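Local structure of MNMC2 (Aquifex aeolicus, 3VYW) at residues Lys8-Ser13 against Pro292-Ile297; Arg95-Ile100 against Arg126-Ser131; Lys219-Ser224 against Gly254-Leu259. The protein methylates a modified wobble uridine of bacterial tRNA with S-adenosylmethionine as donor, working without the oxidase domain to which such enzymes are usually fused. All blocks are in the same frame, centred on the assembly; numbering follows the deposited sequence.

Contact 1. Residues Lys8-Ser13 against Pro292-Ile297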
loop_
_atom_site.group_PDB
_atom_site.type_symbol
_atom_site.label_atom_id
_atom_site.label_comp_id
_atom_site.label_asym_id
_atom_site.label_seq_id
_atom_site.Cartn_x
_atom_site.Cartn_y
_atom_site.Cartn_z
ATOM N N LYS A 8 -24.706 3.634 7.058
ATOM C CA LYS A 8 -25.576 2.847 7.883
ATOM C C LYS A 8 -26.517 2.003 7.109
ATOM O O LYS A 8 -26.846 0.936 7.511
ATOM C CB LYS A 8 -26.337 3.717 8.817
ATOM C CG LYS A 8 -27.506 2.999 9.394
ATOM C CD LYS A 8 -27.811 3.533 10.747
ATOM C CE LYS A 8 -29.257 3.391 11.062
ATOM N NZ LYS A 8 -29.506 4.103 12.320
ATOM N N ASN A 9 -26.998 2.537 6.014
ATOM C CA ASN A 9 -27.838 1.803 5.128
ATOM C C ASN A 9 -27.078 0.678 4.531
ATOM O O ASN A 9 -27.580 -0.387 4.366
ATOM C CB ASN A 9 -28.326 2.709 4.014
ATOM C CG ASN A 9 -29.492 3.545 4.415
ATOM O OD1 ASN A 9 -30.055 3.377 5.469
ATOM N ND2 ASN A 9 -29.854 4.456 3.569
ATOM N N TYR A 10 -25.853 0.952 4.160
ATOM C CA TYR A 10 -25.026 -0.005 3.510
ATOM C C TYR A 10 -24.778 -1.149 4.423
ATOM O O TYR A 10 -24.824 -2.268 4.026
ATOM C CB TYR A 10 -23.724 0.660 3.148
ATOM C CG TYR A 10 -22.813 -0.173 2.333
ATOM C CD1 TYR A 10 -22.656 0.064 1.014
ATOM C CD2 TYR A 10 -22.101 -1.171 2.890
ATOM C CE1 TYR A 10 -21.822 -0.688 0.266
ATOM C CE2 TYR A 10 -21.278 -1.938 2.144
ATOM C CZ TYR A 10 -21.151 -1.681 0.830
ATOM O OH TYR A 10 -20.327 -2.411 0.072
ATOM N N LEU A 11 -24.485 -0.850 5.666
ATOM C CA LEU A 11 -24.257 -1.861 6.639
ATOM C C LEU A 11 -25.466 -2.684 6.906
ATOM O O LEU A 11 -25.394 -3.870 6.987
ATOM C CB LEU A 11 -23.837 -1.233 7.942
ATOM C CG LEU A 11 -23.826 -2.224 9.067
ATOM C CD1 LEU A 11 -22.663 -3.148 8.897
ATOM C CD2 LEU A 11 -23.772 -1.543 10.384
ATOM N N GLU A 12 -26.592 -2.036 7.081
ATOM C CA GLU A 12 -27.801 -2.750 7.357
ATOM C C GLU A 12 -28.087 -3.611 6.181
ATOM O O GLU A 12 -28.477 -4.724 6.293
ATOM C CB GLU A 12 -28.937 -1.785 7.559
ATOM C CG GLU A 12 -29.097 -1.316 8.981
ATOM C CD GLU A 12 -30.058 -0.178 9.103
ATOM O OE1 GLU A 12 -30.583 0.037 10.190
ATOM O OE2 GLU A 12 -30.299 0.501 8.102
ATOM N N SER A 13 -27.885 -3.069 5.021
ATOM C CA SER A 13 -28.165 -3.808 3.855
ATOM C C SER A 13 -27.290 -5.027 3.726
ATOM O O SER A 13 -27.762 -6.073 3.369
ATOM C CB SER A 13 -28.036 -2.892 2.667
ATOM O OG SER A 13 -27.705 -3.598 1.528
ATOM N N PRO A 292 -15.057 -3.033 -1.194
ATOM C CA PRO A 292 -14.145 -2.597 -0.167
ATOM C C PRO A 292 -14.852 -2.362 1.124
ATOM O O PRO A 292 -14.323 -2.688 2.120
ATOM C CB PRO A 292 -13.635 -1.300 -0.724
ATOM C CG PRO A 292 -13.604 -1.557 -2.170
ATOM C CD PRO A 292 -14.684 -2.515 -2.502
ATOM N N LEU A 293 -16.035 -1.813 1.103
ATOM C CA LEU A 293 -16.717 -1.548 2.333
ATOM C C LEU A 293 -17.015 -2.805 3.048
ATOM O O LEU A 293 -17.018 -2.845 4.236
ATOM C CB LEU A 293 -17.964 -0.754 2.111
ATOM C CG LEU A 293 -17.617 0.695 1.893
ATOM C CD1 LEU A 293 -18.847 1.427 1.472
ATOM C CD2 LEU A 293 -17.020 1.284 3.136
ATOM N N GLU A 294 -17.306 -3.818 2.271
ATOM C CA GLU A 294 -17.649 -5.137 2.722
ATOM C C GLU A 294 -16.529 -5.841 3.421
ATOM O O GLU A 294 -16.731 -6.546 4.342
ATOM C CB GLU A 294 -18.098 -5.959 1.526
ATOM C CG GLU A 294 -19.591 -5.966 1.314
ATOM C CD GLU A 294 -19.995 -6.474 -0.037
ATOM O OE1 GLU A 294 -19.193 -7.115 -0.687
ATOM O OE2 GLU A 294 -21.113 -6.231 -0.448
ATOM N N ILE A 295 -15.338 -5.667 2.900
ATOM C CA ILE A 295 -14.155 -6.261 3.434
ATOM C C ILE A 295 -13.910 -5.695 4.781
ATOM O O ILE A 295 -13.527 -6.372 5.671
ATOM C CB ILE A 295 -12.967 -5.977 2.531
ATOM C CG1 ILE A 295 -13.083 -6.810 1.274
ATOM C CG2 ILE A 295 -11.684 -6.290 3.241
ATOM C CD1 ILE A 295 -12.194 -6.412 0.152
ATOM N N LEU A 296 -14.137 -4.417 4.913
ATOM C CA LEU A 296 -14.080 -3.766 6.175
ATOM C C LEU A 296 -15.123 -4.260 7.139
ATOM O O LEU A 296 -14.830 -4.466 8.270
ATOM C CB LEU A 296 -14.192 -2.255 5.989
ATOM C CG LEU A 296 -14.211 -1.349 7.221
ATOM C CD1 LEU A 296 -12.975 -1.502 8.054
ATOM C CD2 LEU A 296 -14.357 0.087 6.857
ATOM N N ILE A 297 -16.346 -4.435 6.699
ATOM C CA ILE A 297 -17.384 -4.894 7.569
ATOM C C ILE A 297 -17.098 -6.281 8.091
ATOM O O ILE A 297 -17.243 -6.549 9.234
ATOM C CB ILE A 297 -18.747 -4.875 6.876
ATOM C CG1 ILE A 297 -19.217 -3.456 6.643
ATOM C CG2 ILE A 297 -19.771 -5.590 7.709
ATOM C CD1 ILE A 297 -20.329 -3.320 5.642
#
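Y10 and L11 of helix segment 8-13 meet L293, E294 and I297 of helix segment 292-297, with the two segment axes 11.0 Å apart at closest and crossing at -68°. This is a wide spacing, and the Y10 side chain bridges it. Its CG lies anti to the backbone N (chi1 -174°), which carries the ring out from its own helix to the other. L293 sits over one face of the ring. Its CD1 is 3.9 Å from the centroid of the Y10 ring, close to the ring normal, which makes a CH-pi contact. L293 CB also packs on the phenol end, 3.5 Å from Y10 CE2. I297 takes a different side: its CD1 lies in the ring plane at the edge, 3.9 Å from Y10 CE2. The same isoleucine reaches L11, with I297 CG2 4.0 Å from L11 CD1. Beyond the ring, Y10 OH lies 3.8 Å from E294 CG. No hydrogen bond joins the two segments. The hydroxyl makes a weak hydrogen bond with E291, just before segment 292-297. F34 of helix 24-37 also touches L293 and I297, so a third helix shares this packing. The contact ties the N-terminal helix 3-18 to the C-terminal helix 292-303. Its chemistry is apolar and aromatic, which implies that shape and burial hold these two helices together here, with the tyrosine oxygen turned to a polar neighbour.

Contact 2. Residues Arg95-Ile100 against Arg126-Ser131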
loop_
_atom_site.group_PDB
_atom_site.type_symbol
_atom_site.label_atom_id
_atom_site.label_comp_id
_atom_site.label_asym_id
_atom_site.label_seq_id
_atom_site.Cartn_x
_atom_site.Cartn_y
_atom_site.Cartn_z
ATOM N N ARG A 95 24.313 -5.588 -8.930
ATOM C CA ARG A 95 23.382 -6.120 -9.901
ATOM C C ARG A 95 23.321 -5.444 -11.232
ATOM O O ARG A 95 23.783 -4.362 -11.392
ATOM C CB ARG A 95 21.998 -6.145 -9.308
ATOM C CG ARG A 95 21.968 -6.794 -7.965
ATOM C CD ARG A 95 21.137 -8.026 -8.095
ATOM N NE ARG A 95 20.904 -8.639 -6.812
ATOM C CZ ARG A 95 19.747 -9.160 -6.463
ATOM N NH1 ARG A 95 18.738 -9.115 -7.309
ATOM N NH2 ARG A 95 19.609 -9.730 -5.282
ATOM N N LYS A 96 22.699 -6.108 -12.180
ATOM C CA LYS A 96 22.439 -5.531 -13.474
ATOM C C LYS A 96 20.971 -5.345 -13.770
ATOM O O LYS A 96 20.606 -4.804 -14.789
ATOM C CB LYS A 96 23.088 -6.383 -14.541
ATOM C CG LYS A 96 24.590 -6.303 -14.491
ATOM C CD LYS A 96 25.211 -6.715 -15.807
ATOM C CE LYS A 96 26.659 -6.274 -15.900
ATOM N NZ LYS A 96 26.983 -5.800 -17.269
ATOM N N VAL A 97 20.119 -5.839 -12.897
ATOM C CA VAL A 97 18.714 -5.571 -13.023
ATOM C C VAL A 97 18.067 -5.513 -11.683
ATOM O O VAL A 97 18.373 -6.291 -10.833
ATOM C CB VAL A 97 18.056 -6.639 -13.865
ATOM C CG1 VAL A 97 16.608 -6.295 -14.120
ATOM C CG2 VAL A 97 18.799 -6.727 -15.168
ATOM N N ILE A 98 17.173 -4.569 -11.499
ATOM C CA ILE A 98 16.393 -4.498 -10.305
ATOM C C ILE A 98 14.945 -4.494 -10.698
ATOM O O ILE A 98 14.567 -3.769 -11.560
ATOM C CB ILE A 98 16.722 -3.234 -9.529
ATOM C CG1 ILE A 98 18.000 -3.417 -8.754
ATOM C CG2 ILE A 98 15.648 -2.917 -8.532
ATOM C CD1 ILE A 98 17.822 -4.301 -7.561
ATOM N N ARG A 99 14.140 -5.310 -10.054
ATOM C CA ARG A 99 12.725 -5.338 -10.305
ATOM C C ARG A 99 11.876 -4.820 -9.155
ATOM O O ARG A 99 11.974 -5.273 -8.061
ATOM C CB ARG A 99 12.300 -6.750 -10.618
ATOM C CG ARG A 99 13.278 -7.496 -11.474
ATOM C CD ARG A 99 12.575 -8.575 -12.243
ATOM N NE ARG A 99 13.372 -9.077 -13.341
ATOM C CZ ARG A 99 14.580 -9.594 -13.214
ATOM N NH1 ARG A 99 15.141 -9.668 -12.034
ATOM N NH2 ARG A 99 15.226 -10.026 -14.273
ATOM N N ILE A 100 11.021 -3.865 -9.442
ATOM C CA ILE A 100 10.121 -3.344 -8.452
ATOM C C ILE A 100 8.675 -3.576 -8.781
ATOM O O ILE A 100 8.229 -3.274 -9.842
ATOM C CB ILE A 100 10.300 -1.853 -8.297
ATOM C CG1 ILE A 100 11.731 -1.543 -7.971
ATOM C CG2 ILE A 100 9.380 -1.332 -7.228
ATOM C CD1 ILE A 100 11.989 -0.078 -7.876
ATOM N N ARG A 126 19.515 -1.740 -15.244
ATOM C CA ARG A 126 18.284 -1.829 -15.950
ATOM C C ARG A 126 17.210 -2.034 -14.935
ATOM O O ARG A 126 17.329 -2.860 -14.096
ATOM C CB ARG A 126 18.337 -2.984 -16.923
ATOM C CG ARG A 126 17.138 -3.110 -17.826
ATOM C CD ARG A 126 16.608 -4.522 -17.785
ATOM N NE ARG A 126 15.332 -4.652 -18.455
ATOM C CZ ARG A 126 14.962 -3.939 -19.501
ATOM N NH1 ARG A 126 15.773 -3.036 -19.995
ATOM N NH2 ARG A 126 13.779 -4.123 -20.041
ATOM N N VAL A 127 16.164 -1.246 -14.990
ATOM C CA VAL A 127 15.155 -1.333 -13.976
ATOM C C VAL A 127 13.832 -1.786 -14.507
ATOM O O VAL A 127 13.344 -1.245 -15.440
ATOM C CB VAL A 127 14.983 0.000 -13.292
ATOM C CG1 VAL A 127 14.127 -0.170 -12.085
ATOM C CG2 VAL A 127 16.313 0.550 -12.881
ATOM N N GLU A 128 13.250 -2.795 -13.891
ATOM C CA GLU A 128 11.932 -3.246 -14.278
ATOM C C GLU A 128 10.864 -2.860 -13.269
ATOM O O GLU A 128 10.877 -3.300 -12.165
ATOM C CB GLU A 128 11.916 -4.750 -14.412
ATOM C CG GLU A 128 12.679 -5.307 -15.569
ATOM C CD GLU A 128 12.440 -6.786 -15.739
ATOM O OE1 GLU A 128 13.396 -7.566 -15.643
ATOM O OE2 GLU A 128 11.292 -7.174 -15.972
ATOM N N ILE A 129 9.923 -2.042 -13.691
ATOM C CA ILE A 129 8.825 -1.656 -12.855
ATOM C C ILE A 129 7.479 -2.064 -13.405
ATOM O O ILE A 129 7.157 -1.783 -14.514
ATOM C CB ILE A 129 8.790 -0.144 -12.669
ATOM C CG1 ILE A 129 10.097 0.331 -12.104
ATOM C CG2 ILE A 129 7.679 0.253 -11.744
ATOM C CD1 ILE A 129 10.268 1.810 -12.208
ATOM N N ILE A 130 6.689 -2.713 -12.571
ATOM C CA ILE A 130 5.287 -2.931 -12.808
ATOM C C ILE A 130 4.473 -2.252 -11.737
ATOM O O ILE A 130 4.661 -2.464 -10.585
ATOM C CB ILE A 130 4.967 -4.410 -12.785
ATOM C CG1 ILE A 130 5.734 -5.101 -13.886
ATOM C CG2 ILE A 130 3.486 -4.627 -12.924
ATOM C CD1 ILE A 130 5.443 -6.560 -14.008
ATOM N N SER A 131 3.531 -1.442 -12.151
ATOM C CA SER A 131 2.724 -0.706 -11.221
ATOM C C SER A 131 1.260 -0.900 -11.451
ATOM O O SER A 131 0.867 -1.351 -12.465
ATOM C CB SER A 131 3.064 0.745 -11.272
ATOM O OG SER A 131 2.487 1.354 -10.176
#
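V97 to I100 pair in parallel with R126 to I129, and backbone hydrogen bonds carry most of the contact. I98 N gives to R126 O, and I98 O accepts from E128 N at 2.8 Å. I100 repeats the pattern: its N gives to E128 O at 2.8 Å, and its O accepts from I130 N. R126 N gives to K96 O at 3.3 Å.

The charged contact is a salt bridge between R99 NE and E128 OE1, 2.8 Å apart. Both side chains hold CG anti to the carbonyl carbon (chi1 -70° in E128) and run side by side. Their flat groups are turned 74° apart, and the bent N-H angle of 125° makes the hydrogen bond weak. The R126 guanidinium instead forms a salt bridge with E162.

Apolar contacts lie on both faces. V97 CG1 sits over one face of the R99 guanidinium, and V97 CG2 is 4.1 Å from R126 CD. On the face of I98, V127, I100 and I129, I100 CB is 4.4 Å from I129 CG1, and helix 109-121 packs on V127 and I129.

Strand 97-103, helix 109-121 and strand 126-133 form a beta-alpha-beta unit, characteristic of the Rossmann-like fold of S-adenosylmethionine-dependent methyltransferases.

Contact 3. Residues Lys219-Ser224 against Gly254-Leu259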
loop_
_atom_site.group_PDB
_atom_site.type_symbol
_atom_site.label_atom_id
_atom_site.label_comp_id
_atom_site.label_asym_id
_atom_site.label_seq_id
_atom_site.Cartn_x
_atom_site.Cartn_y
_atom_site.Cartn_z
ATOM N N LYS A 219 14.487 -13.171 -1.478
ATOM C CA LYS A 219 15.389 -12.306 -0.775
ATOM C C LYS A 219 14.963 -10.884 -0.942
ATOM O O LYS A 219 15.623 -10.001 -0.514
ATOM C CB LYS A 219 16.803 -12.482 -1.292
ATOM C CG LYS A 219 17.377 -13.848 -1.028
ATOM C CD LYS A 219 17.949 -13.927 0.356
ATOM C CE LYS A 219 18.568 -15.275 0.611
ATOM N NZ LYS A 219 18.900 -15.418 2.046
ATOM N N GLY A 220 13.855 -10.695 -1.619
ATOM C CA GLY A 220 13.245 -9.412 -1.774
ATOM C C GLY A 220 12.542 -8.943 -0.533
ATOM O O GLY A 220 12.157 -9.721 0.298
ATOM N N TYR A 221 12.335 -7.645 -0.481
ATOM C CA TYR A 221 11.727 -6.928 0.613
ATOM C C TYR A 221 10.394 -6.275 0.248
ATOM O O TYR A 221 10.244 -5.710 -0.788
ATOM C CB TYR A 221 12.692 -5.855 1.096
ATOM C CG TYR A 221 13.840 -6.397 1.869
ATOM C CD1 TYR A 221 15.032 -6.676 1.265
ATOM C CD2 TYR A 221 13.729 -6.652 3.204
ATOM C CE1 TYR A 221 16.077 -7.181 1.973
ATOM C CE2 TYR A 221 14.771 -7.152 3.915
ATOM C CZ TYR A 221 15.945 -7.414 3.293
ATOM O OH TYR A 221 16.970 -7.915 4.020
ATOM N N TRP A 222 9.442 -6.363 1.149
ATOM C CA TRP A 222 8.173 -5.734 0.994
ATOM C C TRP A 222 8.102 -4.590 1.940
ATOM O O TRP A 222 8.342 -4.757 3.089
ATOM C CB TRP A 222 7.118 -6.746 1.319
ATOM C CG TRP A 222 5.695 -6.283 1.314
ATOM C CD1 TRP A 222 4.765 -6.518 0.363
ATOM C CD2 TRP A 222 4.971 -5.585 2.361
ATOM N NE1 TRP A 222 3.582 -6.004 0.713
ATOM C CE2 TRP A 222 3.640 -5.421 1.882
ATOM C CE3 TRP A 222 5.301 -5.064 3.576
ATOM C CZ2 TRP A 222 2.677 -4.779 2.609
ATOM C CZ3 TRP A 222 4.331 -4.398 4.287
ATOM C CH2 TRP A 222 3.053 -4.268 3.816
ATOM N N VAL A 223 7.797 -3.409 1.454
ATOM C CA VAL A 223 7.816 -2.232 2.282
ATOM C C VAL A 223 6.546 -1.399 2.258
ATOM O O VAL A 223 5.914 -1.252 1.254
ATOM C CB VAL A 223 9.016 -1.336 1.970
ATOM C CG1 VAL A 223 10.289 -2.038 2.286
ATOM C CG2 VAL A 223 9.018 -0.897 0.542
ATOM N N SER A 224 6.180 -0.869 3.400
ATOM C CA SER A 224 5.088 0.041 3.473
ATOM C C SER A 224 5.271 0.994 4.614
ATOM O O SER A 224 5.948 0.707 5.546
ATOM C CB SER A 224 3.787 -0.717 3.610
ATOM O OG SER A 224 2.720 0.154 3.682
ATOM N N GLY A 254 7.231 1.978 9.994
ATOM C CA GLY A 254 6.770 1.234 8.860
ATOM C C GLY A 254 6.995 -0.235 8.981
ATOM O O GLY A 254 7.417 -0.700 9.970
ATOM N N THR A 255 6.700 -0.964 7.937
ATOM C CA THR A 255 6.873 -2.371 7.977
ATOM C C THR A 255 7.791 -2.827 6.902
ATOM O O THR A 255 7.748 -2.358 5.821
ATOM C CB THR A 255 5.537 -3.097 7.918
ATOM O OG1 THR A 255 4.851 -2.860 9.115
ATOM C CG2 THR A 255 5.745 -4.530 7.877
ATOM N N VAL A 256 8.669 -3.737 7.258
ATOM C CA VAL A 256 9.582 -4.339 6.330
ATOM C C VAL A 256 9.418 -5.824 6.391
ATOM O O VAL A 256 9.405 -6.385 7.436
ATOM C CB VAL A 256 11.008 -4.005 6.678
ATOM C CG1 VAL A 256 11.891 -4.216 5.491
ATOM C CG2 VAL A 256 11.120 -2.583 7.147
ATOM N N ALA A 257 9.248 -6.452 5.249
ATOM C CA ALA A 257 9.019 -7.869 5.200
ATOM C C ALA A 257 9.896 -8.580 4.197
ATOM O O ALA A 257 10.244 -8.057 3.189
ATOM C CB ALA A 257 7.568 -8.149 4.919
ATOM N N SER A 258 10.287 -9.787 4.513
ATOM C CA SER A 258 10.923 -10.625 3.546
ATOM C C SER A 258 10.630 -12.047 3.871
ATOM O O SER A 258 10.510 -12.399 4.996
ATOM C CB SER A 258 12.410 -10.386 3.551
ATOM O OG SER A 258 13.039 -11.285 2.698
ATOM N N LEU A 259 10.466 -12.881 2.869
ATOM C CA LEU A 259 10.364 -14.285 3.111
ATOM C C LEU A 259 11.634 -14.863 3.663
ATOM O O LEU A 259 11.613 -15.610 4.579
ATOM C CB LEU A 259 10.053 -14.974 1.820
ATOM C CG LEU A 259 8.734 -14.607 1.252
ATOM C CD1 LEU A 259 8.639 -15.140 -0.146
ATOM C CD2 LEU A 259 7.672 -15.230 2.104
#
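W222 and A257 form a hydrogen-bonded antiparallel pair at the centre of this contact. W222 N gives to A257 O at 2.8 Å, and A257 N gives to W222 O at 2.9 Å. S224 and T255 repeat the pair, with T255 N 3.0 Å from S224 O. Strand 253-258 lies between 220-224 and 241-246 and runs against both, the reversed strand of the Rossmann-like methyltransferase sheet. At the other end a side chain continues the bonding. S258 OG gives to G220 O at 3.0 Å, from above the carbonyl plane. With OG anti to the backbone N (chi1 175°), the hydroxyl is turned to that carbonyl. It is also hydrogen-bonded to A261 N, so one small group links strand 220-224 to the chain after 258. With an alanine here both bonds go, and the G220 carbonyl would probably be left without this mate and the chain at A261 less firmly held.

Two buried hydroxyls find partners beyond the two segments: S224 OG is hydrogen-bonded to H192 O, and T255 OG1 to S226 O. Packing follows on both faces. V223 and V256 lie side by side on one, and V256 CG1 also meets the Y221 ring, 3.8 Å from CD2 of Y221. On the other face W222 is covered by L209 of helix 206-213 and by V231 and L235 of helix 229-237. T255 CG2 approaches the edge of the indole, near its plane, 3.9 Å from W222 CZ3.

Contacts 2 and 3 hold strands of the same mixed sheet, with strand 187-192 lying between 97-103 and 220-224. Contact 3 is nearest the core: its centre is about 12 Å from the chain's centre, against about 19 Å for the centre of contact 2 and 22 Å for that of contact 1. Contact 2 is parallel and partly buried, with charged side chains on one face. Contact 3 is antiparallel and almost wholly buried, and the side-chain hydrogen bond across it comes from a serine hydroxyl. Contact 1 lies across the chain's centre from both. It joins helices from the two chain ends and is buried too, with the other contacts nested within its loop.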